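Local structure of putative tetR-family transcriptional regulator (Streptomyces coelicolor, 3FIW) at residues Glu28-Glu33 with Pro60-Tyr65. The protein probably binds operator DNA as a TetR-family transcriptional regulator, most likely acting as a repressor. Numbering follows the deposited sequence.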
ATOM      1  N   GLU A  28      23.833   5.806 -14.495  1.00 37.26           N
ATOM      2  CA  GLU A  28      22.480   6.324 -14.857  1.00 38.19           C
ATOM      3  C   GLU A  28      21.810   5.528 -16.001  1.00 37.31           C
ATOM      4  O   GLU A  28      20.638   5.181 -15.913  1.00 37.32           O
ATOM      5  CB  GLU A  28      22.484   7.843 -15.144  1.00 37.72           C
ATOM      6  CG  GLU A  28      23.622   8.321 -16.087  1.00 39.66           C
ATOM      7  CD  GLU A  28      23.743   9.860 -16.233  1.00 39.89           C
ATOM      8  OE1 GLU A  28      23.983  10.312 -17.389  1.00 39.74           O
ATOM      9  OE2 GLU A  28      23.605  10.593 -15.208  1.00 41.12           O
ATOM     10  N   THR A  29      22.604   5.235 -17.027  1.00 36.25           N
ATOM     11  CA  THR A  29      22.340   4.294 -18.111  1.00 35.11           C
ATOM     12  C   THR A  29      21.906   2.929 -17.662  1.00 34.14           C
ATOM     13  O   THR A  29      20.971   2.387 -18.203  1.00 34.80           O
ATOM     14  CB  THR A  29      23.661   4.099 -18.940  1.00 35.53           C
ATOM     15  OG1 THR A  29      24.082   5.375 -19.398  1.00 35.84           O
ATOM     16  CG2 THR A  29      23.537   3.085 -20.143  1.00 33.86           C
ATOM     17  N   VAL A  30      22.644   2.318 -16.744  1.00 33.41           N
ATOM     18  CA  VAL A  30      22.257   0.997 -16.264  1.00 32.03           C
ATOM     19  C   VAL A  30      20.892   1.063 -15.578  1.00 31.10           C
ATOM     20  O   VAL A  30      20.036   0.207 -15.812  1.00 31.07           O
ATOM     21  CB  VAL A  30      23.337   0.361 -15.364  1.00 32.31           C
ATOM     22  CG1 VAL A  30      22.820  -0.890 -14.687  1.00 31.82           C
ATOM     23  CG2 VAL A  30      24.548   0.011 -16.197  1.00 32.58           C
ATOM     24  N   ILE A  31      20.707   2.092 -14.744  1.00 29.67           N
ATOM     25  CA  ILE A  31      19.525   2.246 -13.937  1.00 28.12           C
ATOM     26  C   ILE A  31      18.325   2.518 -14.836  1.00 29.07           C
ATOM     27  O   ILE A  31      17.238   2.040 -14.583  1.00 29.37           O
ATOM     28  CB  ILE A  31      19.704   3.383 -12.857  1.00 28.28           C
ATOM     29  CG1 ILE A  31      20.742   2.987 -11.803  1.00 26.22           C
ATOM     30  CG2 ILE A  31      18.390   3.684 -12.176  1.00 28.19           C
ATOM     31  CD1 ILE A  31      21.389   4.165 -11.028  1.00 25.80           C
ATOM     32  N   THR A  32      18.532   3.292 -15.892  1.00 29.62           N
ATOM     33  CA  THR A  32      17.469   3.651 -16.825  1.00 31.05           C
ATOM     34  C   THR A  32      17.055   2.428 -17.597  1.00 30.87           C
ATOM     35  O   THR A  32      15.862   2.190 -17.841  1.00 30.54           O
ATOM     36  CB  THR A  32      17.959   4.774 -17.791  1.00 31.98           C
ATOM     37  OG1 THR A  32      18.070   6.000 -17.046  1.00 32.53           O
ATOM     38  CG2 THR A  32      16.976   4.980 -18.936  1.00 34.61           C
ATOM     39  N   GLU A  33      18.057   1.628 -17.942  1.00 30.10           N
ATOM     40  CA  GLU A  33      17.838   0.356 -18.598  1.00 30.20           C
ATOM     41  C   GLU A  33      17.138  -0.677 -17.684  1.00 29.89           C
ATOM     42  O   GLU A  33      16.385  -1.539 -18.162  1.00 29.36           O
ATOM     43  CB  GLU A  33      19.174  -0.164 -19.107  1.00 30.92           C
ATOM     44  CG  GLU A  33      19.043  -1.077 -20.314  1.00 34.88           C
ATOM     45  CD  GLU A  33      18.569  -0.374 -21.593  1.00 38.23           C
ATOM     46  OE1 GLU A  33      18.970   0.786 -21.882  1.00 38.50           O
ATOM     47  OE2 GLU A  33      17.785  -1.019 -22.314  1.00 41.37           O
ATOM     48  N   PRO A  60      29.024 -10.184 -14.845  1.00 32.56           N
ATOM     49  CA  PRO A  60      29.946  -9.664 -13.811  1.00 31.69           C
ATOM     50  C   PRO A  60      30.353  -8.193 -13.964  1.00 30.90           C
ATOM     51  O   PRO A  60      30.668  -7.544 -12.979  1.00 30.89           O
ATOM     52  CB  PRO A  60      31.165 -10.573 -13.945  1.00 31.45           C
ATOM     53  CG  PRO A  60      30.581 -11.858 -14.494  1.00 31.71           C
ATOM     54  CD  PRO A  60      29.576 -11.398 -15.484  1.00 32.87           C
ATOM     55  N   SER A  61      30.341  -7.661 -15.178  1.00 29.94           N
ATOM     56  CA  SER A  61      30.593  -6.241 -15.367  1.00 29.40           C
ATOM     57  C   SER A  61      29.583  -5.314 -14.649  1.00 28.38           C
ATOM     58  O   SER A  61      29.899  -4.160 -14.400  1.00 28.27           O
ATOM     59  CB  SER A  61      30.691  -5.892 -16.850  1.00 29.68           C
ATOM     60  OG  SER A  61      29.400  -5.676 -17.368  1.00 30.99           O
ATOM     61  N   LEU A  62      28.395  -5.828 -14.321  1.00 27.80           N
ATOM     62  CA  LEU A  62      27.388  -5.074 -13.587  1.00 27.23           C
ATOM     63  C   LEU A  62      27.587  -5.088 -12.080  1.00 25.75           C
ATOM     64  O   LEU A  62      27.139  -4.160 -11.420  1.00 24.51           O
ATOM     65  CB  LEU A  62      25.970  -5.558 -13.906  1.00 28.15           C
ATOM     66  CG  LEU A  62      25.463  -5.333 -15.335  1.00 30.14           C
ATOM     67  CD1 LEU A  62      23.988  -5.735 -15.404  1.00 29.08           C
ATOM     68  CD2 LEU A  62      25.700  -3.888 -15.823  1.00 28.03           C
ATOM     69  N   TYR A  63      28.207  -6.145 -11.552  1.00 23.38           N
ATOM     70  CA  TYR A  63      28.686  -6.179 -10.163  1.00 23.06           C
ATOM     71  C   TYR A  63      29.350  -4.857  -9.690  1.00 22.58           C
ATOM     72  O   TYR A  63      29.199  -4.451  -8.549  1.00 22.27           O
ATOM     73  CB  TYR A  63      29.697  -7.358  -9.982  1.00 22.23           C
ATOM     74  CG  TYR A  63      30.250  -7.549  -8.574  1.00 21.18           C
ATOM     75  CD1 TYR A  63      29.424  -7.946  -7.511  1.00 18.38           C
ATOM     76  CD2 TYR A  63      31.606  -7.347  -8.305  1.00 21.11           C
ATOM     77  CE1 TYR A  63      29.934  -8.099  -6.200  1.00 17.43           C
ATOM     78  CE2 TYR A  63      32.124  -7.524  -7.007  1.00 19.97           C
ATOM     79  CZ  TYR A  63      31.294  -7.885  -5.974  1.00 21.68           C
ATOM     80  OH  TYR A  63      31.843  -8.031  -4.694  1.00 25.37           O
ATOM     81  N   TRP A  64      30.080  -4.201 -10.585  1.00 21.83           N
ATOM     82  CA  TRP A  64      30.821  -2.989 -10.283  1.00 21.48           C
ATOM     83  C   TRP A  64      29.935  -1.775 -10.061  1.00 22.54           C
ATOM     84  O   TRP A  64      30.358  -0.785  -9.414  1.00 21.54           O
ATOM     85  CB  TRP A  64      31.845  -2.751 -11.408  1.00 21.25           C
ATOM     86  CG  TRP A  64      32.752  -3.978 -11.512  1.00 20.53           C
ATOM     87  CD1 TRP A  64      32.812  -4.891 -12.540  1.00 19.70           C
ATOM     88  CD2 TRP A  64      33.647  -4.451 -10.503  1.00 19.22           C
ATOM     89  NE1 TRP A  64      33.727  -5.890 -12.226  1.00 22.31           N
ATOM     90  CE2 TRP A  64      34.256  -5.626 -10.988  1.00 20.92           C
ATOM     91  CE3 TRP A  64      33.996  -3.991  -9.229  1.00 19.90           C
ATOM     92  CZ2 TRP A  64      35.175  -6.348 -10.231  1.00 20.88           C
ATOM     93  CZ3 TRP A  64      34.934  -4.689  -8.507  1.00 19.43           C
ATOM     94  CH2 TRP A  64      35.502  -5.851  -8.996  1.00 19.59           C
ATOM     95  N   TYR A  65      28.723  -1.861 -10.613  1.00 22.58           N
ATOM     96  CA  TYR A  65      27.623  -0.918 -10.332  1.00 24.65           C
ATOM     97  C   TYR A  65      26.767  -1.295  -9.110  1.00 25.15           C
ATOM     98  O   TYR A  65      26.413  -0.431  -8.301  1.00 23.71           O
ATOM     99  CB  TYR A  65      26.691  -0.803 -11.548  1.00 25.51           C
ATOM    100  CG  TYR A  65      27.401  -0.221 -12.737  1.00 27.99           C
ATOM    101  CD1 TYR A  65      27.682   1.148 -12.803  1.00 27.12           C
ATOM    102  CD2 TYR A  65      27.870  -1.044 -13.750  1.00 27.31           C
ATOM    103  CE1 TYR A  65      28.370   1.673 -13.884  1.00 27.66           C
ATOM    104  CE2 TYR A  65      28.529  -0.544 -14.794  1.00 28.97           C
ATOM    105  CZ  TYR A  65      28.767   0.811 -14.867  1.00 28.08           C
ATOM    106  OH  TYR A  65      29.466   1.277 -15.922  1.00 32.13           O
TER
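With CG1 of Val30 lying opposite its own backbone N (chi1 170°), the other methyl, CG2, swings beside that N and meets both Leu62 and Tyr65. On the facing segment the two partners share a first torsion: Leu62 and Tyr65 each set CG beside the backbone N, chi1 near -65° in both, which carries the isobutyl group and the phenol ring to the same valine methyl. The Tyr65 ring presents a face to it. Val30 CG2 stands over that face in a CH-pi contact, 4.3 Å from the ring centroid and 13° off the normal, offset a little toward the CD2-CE2 side of the rim. Leu62 contributes the tip of one branch, CD2, which comes within 4.1 Å of Val30 CG2. The packing is at ordinary van der Waals distance, apolar throughout, and small, burying 120 Å² over both segments. The backbones stay well apart: the closest CA atoms, those of Val30 and Tyr65, are 8.2 Å from each other. Tyr65 N also donates to Leu62 O at 2.9 Å, a local link between the two residues that meet the methyl.

Further apolar groups join the cluster. Val30 also touches Leu51 of helix 48-55, Phe66 and Met25; Leu62 packs on Ala52 and Leu55, and Tyr65 on Met25. Through these contacts the first helix, 27-41, meets both helix 48-55 and the short helix 60-63 with the turn that follows it. Segment 60-65 falls in the predicted helix-turn-helix, so the arrangement is that of the small N-terminal three-helix DNA-binding domain of TetR-family regulators, where the first helix packs against the helix-turn-helix pair.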